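Local coordinates for protein beta-galactosidase (Geobacillus stearothermophilus, PDB 4OIF) that probably hydrolyses terminal non-reducing beta-D-galactose residues of beta-D-galactosides, as a zinc-binding member of glycoside hydrolase family 42, at residues 6-10 with 316-320; 253-257 with 271-275; 261-265 with 302-306; 309-315 with 457-463; 441-445 with 472-476. All blocks are in the same frame, centred on the assembly; numbering follows the deposited sequence.

In the fold
Contacts 1, 2 and 3 reach the sheet of the catalytic TIM barrel, contact 5 lies in the trimerisation domain, and contact 4 joins the two domains. Helix 296-312 is the common element of the middle group: contact 3 uses residues 302-306 and contact 4 residues 309-315, their centres about 15 Å apart. Contact 2 touches contact 4 through Met257 O with Tyr310 OH. Contacts 1 and 5 are the most distant pair, about 27 Å between centres. Along the chain, contacts 2 and 3 interleave, as do contacts 1 and 4 and contacts 4 and 5. The domain junction rests on helix 296-312, whose Phe305, in contact 3, also packs on Leu442 and Val443 of contact 5, about 13 Å away between centres.

Contact 1: residues 6-10 with 316-320; sequences RTYTT and QPFLL
Thr9, Pro317 and Thr7 bury the largest areas in this contact, and no hydrogen bond passes between the segments. The methyl of Thr9 does most of the work: its CG2 lies 3.3 Å from Pro317 O, and the same CG2 is also 4.0 Å from Gln316 CD, the amide carbon. Its chi1 of 56° explains this, because it sets CG2 anti to the carbonyl carbon and beside the backbone N, from where the methyl reaches the second segment. Thr9 OG1 lies 4.2 Å from Leu319 CD1, a loose contact.

The ring of Pro317 meets Thr7 through its CD corner. Pro317 CD is 3.5 Å from Thr7 O and also 3.5 Å from Thr7 OG1, so one ring carbon rests against a backbone and a side-chain oxygen together. Thr7 OG1 has its hydrogen bond with Asn408 ND2, and Pro317 also packs on Asn408, which ties both halves of the contact to the same residue. Gln316 is extended beyond CG, its CD faces the Thr9 methyl, and its NE2 is bonded to Asp279 O. Further along, Thr10 CG2 touches Leu319 CD1 at 4.1 Å.

Thr10 packs on Leu151 and Leu319 on Met152, both of strand 150-154. Segment 6-10 precedes the first barrel strand, 16-21, and segment 316-320 enters strand 319-322 from its N-terminal end; the geometry is that of an N-terminal loop laid against the floor of a TIM barrel, whose active site lies at the opposite, C-terminal ends of the strands.

Contact 2: residues 253-257 with 271-275; sequences TTNFM and YSKFA
Phe256 and Tyr271 form a face-to-face stack, with ring centroids 3.5 Å apart and planes 1° from parallel. Phe256 CG sits over the centre of the tyrosine ring and Tyr271 CD1 over that of the phenylalanine, so the rings overlap almost completely while the two side chains run in opposite directions. Both have CG anti to the carbonyl carbon (chi1 -74° for Phe256, -75° for Tyr271), which sends each ring across the gap to lie flat on its partner.

One hydrogen bond crosses the contact: Met257 N donates to Tyr271 OH at 3.2 Å. This contact fixes the phenol end of the stacked ring, and Met257 CE, at the bent end of its side chain, lies 3.6 Å from the same Tyr271 OH.

The remaining contacts are apolar. Thr254 CG2 makes an off-centre CH-pi contact with Phe274, 4.3 Å from the ring centroid, while Thr254 OG1 is bonded to Val155 O. Phe274 CB reaches Phe256 CZ at 4.1 Å.

Met257, next to the stack in sequence, also touches Glu158, the predicted proton donor, which brings this contact close to the probable catalytic site. Strand 252-259 runs between strands 150-154 and 282-284 of the barrel, and the short helix 271-274 sits outside it, with Phe274 wedged against helix 218-246, where Phe236 meets its ring edge-to-face.

Contact 3: residues 261-265 with 302-306; sequences HDLIP and KVGFI
Asp262 OD1 and Lys302 NZ form a salt bridge of 2.7 Å, the lysine nitrogen arriving nearly in line with the C-O bond. Each charge has further partners: Lys302 NZ also pairs with Glu294, and Asp262 OD2 with Arg437 and Gln440, so the pair belongs to a network reaching helix 438-451. The lysine chain is extended beyond CG, which carries the ammonium past the backbone, with CD 3.5 Å from Asp262 O. Two waters add bridges: one donates to His261 O and is weakly bound by Lys302 NZ, and the other donates to both Leu263 O, at 2.7 Å, and Lys302 O, at 2.9 Å.

Leu263 and Ile264 together face Asp259 in a G1 beta bulge, where strand 252-259 turns back into the antiparallel 264-265. Helix 296-312 belongs to the beta-alpha-beta crossover between the parallel TIM-barrel strands 282-284 and 319-322.

Packing completes the contact. Leu263 CD1 touches Val303 CG2 at 3.5 Å, and both side chains also lie on Pro287. One helical turn on, Ile306 CG1 comes within 3.1 Å of Leu263 O, while Ile306 CD1 reaches Pro265 CD at 3.9 Å.

Contact 4: residues 309-315 with 457-463; sequences LYRSLKQ and DVITKEH
Every side-chain atom of Asp457 meets segment 309-315. Its CB lies 3.2 Å from Ser312 OG, an oxygen whose own hydrogen bond goes to Asp308 O, and Asp457 CG is also 3.2 Å from Ser312 OG. With CG anti to the carbonyl carbon (chi1 -81°), the carboxylate turns to the helix. Asp457 OD1 forms a salt bridge with Arg311 NH2 at 2.9 Å, approached on its anti side and 35° out of the carboxylate plane, and a water links the same OD1 to Arg311 NE. Asp457 OD2 accepts from Gln315 NE2 at 2.8 Å, the amide standing almost perpendicular to the carboxylate, and it is also bonded to Tyr468 OH. Replacing the aspartate by alanine removes the carboxylate, which is likely to leave Arg311, also paired with Asp308, with one acidic partner fewer and the Gln315 amide free to turn.

Beyond the acid, His463 NE2 donates to Ser312 O at 2.6 Å; this oxygen lies in the imidazole plane, although the donor stands above the carbonyl plane. Thr460 OG1, in an ST turn, is hydrogen-bonded to His463 ND1, at another edge of the ring. Leu309 CD1 packs on Val458 CG1 at 3.7 Å.

Strand 456-459, outermost in its sheet within this chain and paired with 413-416, thus lies against helix 296-312 of the barrel; Val458 reaches Phe305 on that helix, and helix 419-427 touches Leu309 and Thr460 through Trp419.

Contact 5: residues 441-445 with 472-476; sequences TLVQH and IAPML
Pro474 CG lies over one face of the His445 imidazole in a CH-pi contact, 4.2 Å from the centroid of the His445 ring and only 16° off the ring normal, and the two side chains run antiparallel to one another. The imidazole is held by its ND1, hydrogen-bonded to Tyr607 OH, which probably restrains its rotation and keeps one face turned to the proline.

Apolar contacts flank it. Leu442 CD1 meets the same Pro474 CG at 4.0 Å, crossing the proline at about a right angle, so a single ring carbon fits between an imidazole face and a leucine methyl. Ile472 CG2 approaches His445 CB at 4.0 Å. With an alanine here in place of the proline the outer ring carbons are gone, which is likely to open a gap between His445 and Leu442 and leave the imidazole face without its CH partner.

The third kind of contact involves sulfur. Met475 SD lies 3.5 Å from Thr441 OG1 and 3.8 Å from Thr441 CG2, so the threonine presents both branches to it. Met475 has CG anti to the carbonyl carbon (chi1 -57°) and chi2 extended, which carries SD out to Thr441. Thr441 OG1 has its polar partners in Arg437 O and a glycerol probably from the crystallisation liquor.

Segment 441-445 belongs to helix 438-451. Segment 472-476 takes in the end of strand 470-473, which lies between strands 413-416 and 496-500 in its sheet, and the residues after it. Thr500 of strand 496-500 touches both His445 and Pro474, while Leu442 also reaches Ile415 on strand 413-416 and, on its barrel side, Phe305 of helix 296-312.

Contact 1: residues 6-10 with 316-320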
# COMPACT_ATOMS: atom_id res chain seq x y z
N ARG A 6 16.62 39.58 29.63
CA ARG A 6 15.36 38.90 29.37
C ARG A 6 14.61 39.58 28.23
O ARG A 6 14.68 40.80 28.06
CB ARG A 6 14.48 38.86 30.62
CG ARG A 6 15.00 37.95 31.71
CD ARG A 6 14.14 38.09 32.94
NE ARG A 6 14.46 37.10 33.97
CZ ARG A 6 15.39 37.25 34.90
NH1 ARG A 6 16.13 38.36 34.94
NH2 ARG A 6 15.60 36.29 35.79
N THR A 7 13.92 38.78 27.44
CA THR A 7 13.07 39.31 26.39
C THR A 7 11.71 38.62 26.49
O THR A 7 11.56 37.45 26.14
CB THR A 7 13.69 39.09 25.00
OG1 THR A 7 13.82 37.69 24.75
CG2 THR A 7 15.07 39.74 24.92
N TYR A 8 10.72 39.35 27.00
CA TYR A 8 9.40 38.78 27.25
C TYR A 8 8.54 38.75 25.99
O TYR A 8 8.46 39.73 25.25
CB TYR A 8 8.68 39.57 28.35
CG TYR A 8 9.37 39.52 29.70
CD1 TYR A 8 8.94 38.63 30.68
CD2 TYR A 8 10.44 40.36 29.99
CE1 TYR A 8 9.56 38.59 31.92
CE2 TYR A 8 11.06 40.32 31.23
CZ TYR A 8 10.62 39.43 32.19
OH TYR A 8 11.24 39.38 33.42
N THR A 9 7.89 37.61 25.74
CA THR A 9 7.12 37.46 24.51
C THR A 9 5.66 37.85 24.73
O THR A 9 4.95 38.19 23.78
CB THR A 9 7.21 36.02 23.94
OG1 THR A 9 6.78 35.07 24.92
CG2 THR A 9 8.64 35.70 23.50
N THR A 10 5.20 37.80 25.98
CA THR A 10 3.86 38.27 26.33
C THR A 10 3.92 39.15 27.57
O THR A 10 4.99 39.33 28.16
CB THR A 10 2.86 37.13 26.61
OG1 THR A 10 2.91 36.77 28.00
CG2 THR A 10 3.16 35.92 25.78
N GLN A 316 14.38 34.01 20.52
CA GLN A 316 13.69 34.49 21.71
C GLN A 316 12.93 33.30 22.29
O GLN A 316 12.86 32.25 21.65
CB GLN A 316 12.75 35.65 21.35
CG GLN A 316 11.62 35.20 20.45
CD GLN A 316 10.61 36.29 20.12
OE1 GLN A 316 10.85 37.48 20.35
NE2 GLN A 316 9.47 35.89 19.56
N PRO A 317 12.37 33.43 23.51
CA PRO A 317 11.61 32.27 23.99
C PRO A 317 10.44 31.90 23.07
O PRO A 317 9.87 32.79 22.42
CB PRO A 317 11.10 32.73 25.35
CG PRO A 317 12.03 33.81 25.77
CD PRO A 317 12.44 34.50 24.51
N PHE A 318 10.09 30.62 23.00
CA PHE A 318 8.93 30.20 22.23
C PHE A 318 7.82 29.73 23.17
O PHE A 318 8.01 29.64 24.36
CB PHE A 318 9.31 29.09 21.24
CG PHE A 318 9.59 27.75 21.88
CD1 PHE A 318 10.88 27.42 22.29
CD2 PHE A 318 8.57 26.81 22.06
CE1 PHE A 318 11.15 26.20 22.88
CE2 PHE A 318 8.83 25.58 22.66
CZ PHE A 318 10.13 25.27 23.06
N LEU A 319 6.66 29.45 22.62
CA LEU A 319 5.56 28.99 23.45
C LEU A 319 5.09 27.61 22.99
O LEU A 319 4.67 27.42 21.86
CB LEU A 319 4.41 30.01 23.42
CG LEU A 319 4.73 31.38 24.06
CD1 LEU A 319 3.71 32.45 23.68
CD2 LEU A 319 4.86 31.29 25.58
N LEU A 320 5.21 26.63 23.88
CA LEU A 320 4.58 25.35 23.63
C LEU A 320 3.08 25.59 23.67
O LEU A 320 2.53 25.93 24.73
CB LEU A 320 4.99 24.31 24.66
CG LEU A 320 4.36 22.94 24.45
CD1 LEU A 320 4.79 22.39 23.10
CD2 LEU A 320 4.74 21.98 25.57

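Contact 2: residues 253-257 with 271-275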
# COMPACT_ATOMS: atom_id res chain seq x y z
N THR A 253 0.37 34.92 17.41
CA THR A 253 1.08 33.72 16.98
C THR A 253 0.18 32.79 16.20
O THR A 253 -1.03 33.00 16.14
CB THR A 253 1.67 32.93 18.16
OG1 THR A 253 2.58 31.94 17.67
CG2 THR A 253 0.56 32.25 18.95
N THR A 254 0.78 31.77 15.59
CA THR A 254 0.02 30.65 15.05
C THR A 254 0.78 29.35 15.38
O THR A 254 2.01 29.34 15.43
CB THR A 254 -0.21 30.80 13.52
OG1 THR A 254 -1.06 29.74 13.05
CG2 THR A 254 1.10 30.79 12.74
N ASN A 255 0.06 28.25 15.65
CA ASN A 255 0.76 27.06 16.12
C ASN A 255 1.36 26.20 15.00
O ASN A 255 0.69 25.84 14.02
CB ASN A 255 -0.14 26.21 17.04
CG ASN A 255 -1.57 26.03 16.52
OD1 ASN A 255 -2.09 26.82 15.71
ND2 ASN A 255 -2.23 24.98 17.02
N PHE A 256 2.65 25.91 15.15
CA PHE A 256 3.43 25.10 14.22
C PHE A 256 3.37 23.62 14.57
O PHE A 256 3.02 23.24 15.69
CB PHE A 256 4.90 25.55 14.22
CG PHE A 256 5.16 26.87 13.52
CD1 PHE A 256 4.14 27.56 12.89
CD2 PHE A 256 6.45 27.40 13.48
CE1 PHE A 256 4.39 28.77 12.25
CE2 PHE A 256 6.71 28.61 12.84
CZ PHE A 256 5.67 29.29 12.22
N MET A 257 3.73 22.78 13.60
CA MET A 257 3.73 21.33 13.80
C MET A 257 5.10 20.71 13.56
O MET A 257 6.02 21.36 13.04
CB MET A 257 2.71 20.66 12.85
CG MET A 257 1.27 21.07 13.07
SD MET A 257 0.23 20.81 11.61
CE MET A 257 0.80 22.12 10.55
N TYR A 271 8.45 27.44 7.45
CA TYR A 271 8.31 28.20 8.69
C TYR A 271 9.38 29.27 8.84
O TYR A 271 9.20 30.21 9.62
CB TYR A 271 8.35 27.26 9.89
CG TYR A 271 7.09 26.47 10.12
CD1 TYR A 271 5.87 26.90 9.63
CD2 TYR A 271 7.14 25.27 10.84
CE1 TYR A 271 4.72 26.17 9.84
CE2 TYR A 271 6.00 24.54 11.05
CZ TYR A 271 4.79 24.99 10.56
OH TYR A 271 3.66 24.26 10.79
N SER A 272 10.49 29.14 8.13
CA SER A 272 11.55 30.13 8.25
C SER A 272 11.07 31.45 7.65
O SER A 272 11.56 32.52 7.99
CB SER A 272 12.84 29.67 7.58
OG SER A 272 12.76 29.77 6.17
N LYS A 273 10.10 31.34 6.75
CA LYS A 273 9.48 32.49 6.11
C LYS A 273 8.29 32.98 6.92
O LYS A 273 8.02 34.19 6.97
CB LYS A 273 9.04 32.11 4.68
CG LYS A 273 8.97 33.27 3.70
CD LYS A 273 8.55 32.80 2.32
CE LYS A 273 8.79 33.86 1.26
NZ LYS A 273 8.18 35.16 1.67
N PHE A 274 7.57 32.05 7.54
CA PHE A 274 6.32 32.38 8.25
C PHE A 274 6.69 33.10 9.56
O PHE A 274 5.98 34.02 10.00
CB PHE A 274 5.50 31.11 8.53
CG PHE A 274 4.00 31.36 8.69
CD1 PHE A 274 3.08 30.54 8.06
CD2 PHE A 274 3.53 32.45 9.40
CE1 PHE A 274 1.72 30.77 8.19
CE2 PHE A 274 2.17 32.69 9.54
CZ PHE A 274 1.26 31.85 8.92
N ALA A 275 7.81 32.69 10.16
CA ALA A 275 8.24 33.21 11.45
C ALA A 275 8.39 34.73 11.44
O ALA A 275 8.10 35.41 12.44
CB ALA A 275 9.54 32.56 11.87

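Contact 3: residues 261-265 with 302-306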
# COMPACT_ATOMS: atom_id res chain seq x y z
N HIS A 261 6.16 10.68 13.27
CA HIS A 261 7.13 9.60 13.56
C HIS A 261 8.48 10.13 14.05
O HIS A 261 8.83 9.95 15.22
CB HIS A 261 7.31 8.70 12.32
CG HIS A 261 8.33 7.61 12.50
ND1 HIS A 261 8.56 6.99 13.71
CD2 HIS A 261 9.19 7.03 11.62
CE1 HIS A 261 9.51 6.09 13.57
NE2 HIS A 261 9.91 6.09 12.32
N ASP A 262 9.24 10.77 13.17
CA ASP A 262 10.60 11.15 13.52
C ASP A 262 10.64 12.58 14.02
O ASP A 262 11.73 13.12 14.26
CB ASP A 262 11.54 10.97 12.34
CG ASP A 262 12.11 9.57 12.26
OD1 ASP A 262 12.42 9.00 13.34
OD2 ASP A 262 12.24 9.03 11.14
N LEU A 263 9.47 13.18 14.18
CA LEU A 263 9.40 14.54 14.69
C LEU A 263 10.29 15.46 13.87
O LEU A 263 11.14 16.16 14.41
CB LEU A 263 9.80 14.59 16.17
CG LEU A 263 8.75 14.17 17.19
CD1 LEU A 263 9.27 14.43 18.59
CD2 LEU A 263 7.44 14.92 16.96
N ILE A 264 10.11 15.43 12.56
CA ILE A 264 10.89 16.28 11.67
C ILE A 264 10.16 17.60 11.51
O ILE A 264 8.99 17.71 11.87
CB ILE A 264 11.13 15.60 10.32
CG1 ILE A 264 9.82 15.54 9.52
CG2 ILE A 264 11.72 14.21 10.53
CD1 ILE A 264 9.94 14.81 8.22
N PRO A 265 10.84 18.63 11.00
CA PRO A 265 10.09 19.87 10.83
C PRO A 265 8.90 19.66 9.92
O PRO A 265 8.98 18.85 8.99
CB PRO A 265 11.12 20.81 10.20
CG PRO A 265 12.43 20.28 10.64
CD PRO A 265 12.29 18.81 10.80
N LYS A 302 15.37 13.98 19.80
CA LYS A 302 14.61 14.50 18.65
C LYS A 302 13.75 15.72 19.02
O LYS A 302 13.68 16.74 18.28
CB LYS A 302 13.71 13.41 18.05
CG LYS A 302 14.44 12.35 17.25
CD LYS A 302 13.45 11.36 16.70
CE LYS A 302 14.09 10.03 16.41
NZ LYS A 302 13.07 9.01 16.01
N VAL A 303 13.10 15.62 20.18
CA VAL A 303 12.26 16.70 20.67
C VAL A 303 13.09 17.95 20.90
O VAL A 303 12.71 19.06 20.50
CB VAL A 303 11.53 16.30 21.97
CG1 VAL A 303 10.67 17.45 22.47
CG2 VAL A 303 10.68 15.06 21.74
N GLY A 304 14.25 17.77 21.52
CA GLY A 304 15.15 18.87 21.80
C GLY A 304 15.62 19.53 20.52
O GLY A 304 15.75 20.75 20.46
N PHE A 305 15.86 18.72 19.49
CA PHE A 305 16.24 19.25 18.19
C PHE A 305 15.15 20.18 17.67
O PHE A 305 15.43 21.34 17.30
CB PHE A 305 16.50 18.12 17.20
CG PHE A 305 16.87 18.60 15.81
CD1 PHE A 305 18.19 18.87 15.49
CD2 PHE A 305 15.89 18.75 14.82
CE1 PHE A 305 18.55 19.29 14.20
CE2 PHE A 305 16.23 19.17 13.54
CZ PHE A 305 17.56 19.44 13.22
N ILE A 306 13.90 19.69 17.65
CA ILE A 306 12.84 20.58 17.16
C ILE A 306 12.68 21.85 18.02
O ILE A 306 12.48 22.95 17.50
CB ILE A 306 11.48 19.88 17.08
CG1 ILE A 306 11.53 18.80 16.01
CG2 ILE A 306 10.39 20.88 16.66
CD1 ILE A 306 11.60 19.37 14.60
O HOH W 1 9.86 8.47 17.15
O HOH W 2 13.65 16.06 15.41

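Contact 4: residues 309-315 with 457-463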
# COMPACT_ATOMS: atom_id res chain seq x y z
N LEU A 309 15.25 24.25 17.00
CA LEU A 309 14.89 24.85 15.74
C LEU A 309 13.89 26.00 15.95
O LEU A 309 14.13 27.13 15.50
CB LEU A 309 14.31 23.78 14.79
CG LEU A 309 13.74 24.30 13.47
CD1 LEU A 309 14.78 25.03 12.63
CD2 LEU A 309 13.12 23.16 12.69
N TYR A 310 12.80 25.72 16.65
CA TYR A 310 11.71 26.69 16.76
C TYR A 310 12.02 27.86 17.71
O TYR A 310 11.51 28.97 17.53
CB TYR A 310 10.42 25.99 17.19
CG TYR A 310 9.83 25.16 16.07
CD1 TYR A 310 10.21 25.38 14.74
CD2 TYR A 310 8.88 24.17 16.32
CE1 TYR A 310 9.68 24.64 13.71
CE2 TYR A 310 8.34 23.42 15.28
CZ TYR A 310 8.75 23.66 13.98
OH TYR A 310 8.24 22.93 12.93
N ARG A 311 12.86 27.62 18.70
CA ARG A 311 13.36 28.71 19.51
C ARG A 311 14.19 29.61 18.61
O ARG A 311 13.97 30.82 18.57
CB ARG A 311 14.20 28.21 20.69
CG ARG A 311 14.63 29.31 21.68
CD ARG A 311 15.81 28.86 22.51
NE ARG A 311 16.91 28.47 21.64
CZ ARG A 311 17.32 27.22 21.45
NH1 ARG A 311 16.72 26.22 22.08
NH2 ARG A 311 18.33 26.99 20.63
N SER A 312 15.10 29.01 17.86
CA SER A 312 16.04 29.80 17.08
C SER A 312 15.40 30.65 15.96
O SER A 312 16.01 31.62 15.53
CB SER A 312 17.11 28.90 16.48
OG SER A 312 17.89 28.30 17.51
N LEU A 313 14.20 30.30 15.49
CA LEU A 313 13.55 31.07 14.42
C LEU A 313 13.50 32.57 14.67
O LEU A 313 13.72 33.38 13.77
CB LEU A 313 12.13 30.57 14.19
CG LEU A 313 12.13 29.26 13.41
CD1 LEU A 313 10.75 28.66 13.38
CD2 LEU A 313 12.68 29.50 12.00
N LYS A 314 13.21 32.95 15.91
CA LYS A 314 13.14 34.36 16.25
C LYS A 314 14.05 34.68 17.43
O LYS A 314 13.94 35.76 18.02
CB LYS A 314 11.70 34.77 16.54
CG LYS A 314 10.77 34.59 15.35
CD LYS A 314 9.36 35.10 15.67
CE LYS A 314 9.33 36.62 15.75
NZ LYS A 314 9.33 37.22 14.39
N GLN A 315 14.94 33.75 17.75
CA GLN A 315 16.01 33.95 18.73
C GLN A 315 15.47 34.59 20.02
O GLN A 315 16.01 35.58 20.52
CB GLN A 315 17.12 34.81 18.11
CG GLN A 315 17.96 34.07 17.06
CD GLN A 315 19.03 33.15 17.67
OE1 GLN A 315 20.17 33.56 17.91
NE2 GLN A 315 18.66 31.91 17.92
N ASP A 457 21.83 26.06 18.50
CA ASP A 457 20.78 26.68 17.72
C ASP A 457 20.62 25.89 16.43
O ASP A 457 21.62 25.58 15.76
CB ASP A 457 21.11 28.14 17.39
CG ASP A 457 20.80 29.09 18.54
OD1 ASP A 457 20.44 28.64 19.64
OD2 ASP A 457 20.95 30.31 18.32
N VAL A 458 19.39 25.54 16.06
CA VAL A 458 19.16 25.01 14.72
C VAL A 458 18.58 26.13 13.88
O VAL A 458 17.44 26.52 14.06
CB VAL A 458 18.21 23.79 14.73
CG1 VAL A 458 17.97 23.30 13.31
CG2 VAL A 458 18.81 22.68 15.58
N ILE A 459 19.40 26.66 12.98
CA ILE A 459 19.10 27.89 12.26
C ILE A 459 18.73 27.68 10.80
O ILE A 459 18.81 26.57 10.28
CB ILE A 459 20.29 28.86 12.29
CG1 ILE A 459 21.46 28.26 11.51
CG2 ILE A 459 20.66 29.23 13.74
CD1 ILE A 459 22.66 29.15 11.42
N THR A 460 18.34 28.77 10.16
CA THR A 460 18.04 28.80 8.74
C THR A 460 18.99 29.79 8.08
O THR A 460 19.73 30.49 8.77
CB THR A 460 16.60 29.21 8.48
OG1 THR A 460 16.43 30.60 8.81
CG2 THR A 460 15.67 28.38 9.32
N LYS A 461 18.98 29.85 6.75
CA LYS A 461 19.85 30.79 6.04
C LYS A 461 19.44 32.23 6.31
O LYS A 461 20.19 33.15 6.01
CB LYS A 461 19.83 30.50 4.54
CG LYS A 461 18.49 30.66 3.86
CD LYS A 461 18.57 30.20 2.42
CE LYS A 461 17.31 30.53 1.65
NZ LYS A 461 16.17 29.72 2.13
N GLU A 462 18.26 32.42 6.91
CA GLU A 462 17.81 33.74 7.36
C GLU A 462 18.50 34.21 8.65
O GLU A 462 18.03 35.15 9.30
CB GLU A 462 16.28 33.73 7.61
CG GLU A 462 15.44 33.11 6.50
CD GLU A 462 15.48 33.90 5.21
OE1 GLU A 462 15.52 35.16 5.26
OE2 GLU A 462 15.46 33.26 4.13
N HIS A 463 19.59 33.56 9.04
CA HIS A 463 20.27 33.87 10.30
C HIS A 463 21.68 34.39 10.10
O HIS A 463 22.32 34.11 9.09
CB HIS A 463 20.35 32.64 11.22
CG HIS A 463 19.11 32.37 11.99
ND1 HIS A 463 17.97 31.84 11.42
CD2 HIS A 463 18.82 32.54 13.30
CE1 HIS A 463 17.03 31.71 12.34
NE2 HIS A 463 17.52 32.12 13.49
O HOH W 3 18.75 30.65 20.62

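Contact 5: residues 441-445 with 472-476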
# COMPACT_ATOMS: atom_id res chain seq x y z
N THR A 441 19.24 13.10 9.47
CA THR A 441 20.69 13.25 9.36
C THR A 441 21.16 14.43 10.21
O THR A 441 22.12 14.32 11.02
CB THR A 441 21.12 13.45 7.87
OG1 THR A 441 20.74 12.30 7.11
CG2 THR A 441 22.62 13.65 7.75
N LEU A 442 20.47 15.55 10.06
CA LEU A 442 20.76 16.68 10.94
C LEU A 442 20.74 16.25 12.42
O LEU A 442 21.67 16.56 13.16
CB LEU A 442 19.79 17.81 10.71
CG LEU A 442 20.25 18.80 9.66
CD1 LEU A 442 20.38 18.12 8.30
CD2 LEU A 442 19.26 19.95 9.60
N VAL A 443 19.70 15.51 12.82
CA VAL A 443 19.64 15.02 14.20
C VAL A 443 20.87 14.16 14.56
O VAL A 443 21.37 14.20 15.69
CB VAL A 443 18.34 14.24 14.45
CG1 VAL A 443 18.29 13.70 15.86
CG2 VAL A 443 17.15 15.12 14.20
N GLN A 444 21.37 13.40 13.59
CA GLN A 444 22.60 12.63 13.80
C GLN A 444 23.76 13.56 14.13
O GLN A 444 24.64 13.22 14.94
CB GLN A 444 22.96 11.78 12.58
CG GLN A 444 22.04 10.62 12.36
CD GLN A 444 21.43 10.15 13.66
OE1 GLN A 444 22.12 9.60 14.53
NE2 GLN A 444 20.13 10.39 13.82
N HIS A 445 23.79 14.72 13.50
CA HIS A 445 24.91 15.62 13.79
C HIS A 445 24.70 16.40 15.10
O HIS A 445 25.66 16.78 15.77
CB HIS A 445 25.15 16.53 12.60
CG HIS A 445 25.74 15.80 11.43
ND1 HIS A 445 27.07 15.92 11.08
CD2 HIS A 445 25.21 14.87 10.61
CE1 HIS A 445 27.31 15.13 10.05
NE2 HIS A 445 26.20 14.48 9.74
N ILE A 472 27.27 23.78 11.27
CA ILE A 472 27.12 22.45 10.70
C ILE A 472 25.99 22.45 9.67
O ILE A 472 24.83 22.62 10.02
CB ILE A 472 26.85 21.42 11.83
CG1 ILE A 472 28.03 21.38 12.79
CG2 ILE A 472 26.55 20.03 11.26
CD1 ILE A 472 27.76 20.61 14.08
N ALA A 473 26.33 22.27 8.40
CA ALA A 473 25.35 22.29 7.32
C ALA A 473 25.37 21.00 6.50
O ALA A 473 25.95 20.96 5.42
CB ALA A 473 25.60 23.48 6.41
N PRO A 474 24.74 19.94 7.01
CA PRO A 474 24.79 18.64 6.33
C PRO A 474 23.82 18.55 5.14
O PRO A 474 22.72 19.13 5.20
CB PRO A 474 24.38 17.65 7.42
CG PRO A 474 24.34 18.43 8.69
CD PRO A 474 24.08 19.85 8.32
N MET A 475 24.21 17.82 4.10
CA MET A 475 23.34 17.56 2.95
C MET A 475 22.63 18.82 2.46
O MET A 475 21.41 18.82 2.29
CB MET A 475 22.29 16.50 3.30
CG MET A 475 22.88 15.20 3.76
SD MET A 475 21.60 13.98 4.11
CE MET A 475 21.01 13.72 2.45
N LEU A 476 23.39 19.89 2.27
CA LEU A 476 22.83 21.13 1.77
C LEU A 476 22.78 21.07 0.26
O LEU A 476 23.42 21.87 -0.42
CB LEU A 476 23.65 22.33 2.25
CG LEU A 476 22.95 23.68 2.07
CD1 LEU A 476 21.66 23.72 2.86
CD2 LEU A 476 23.88 24.81 2.48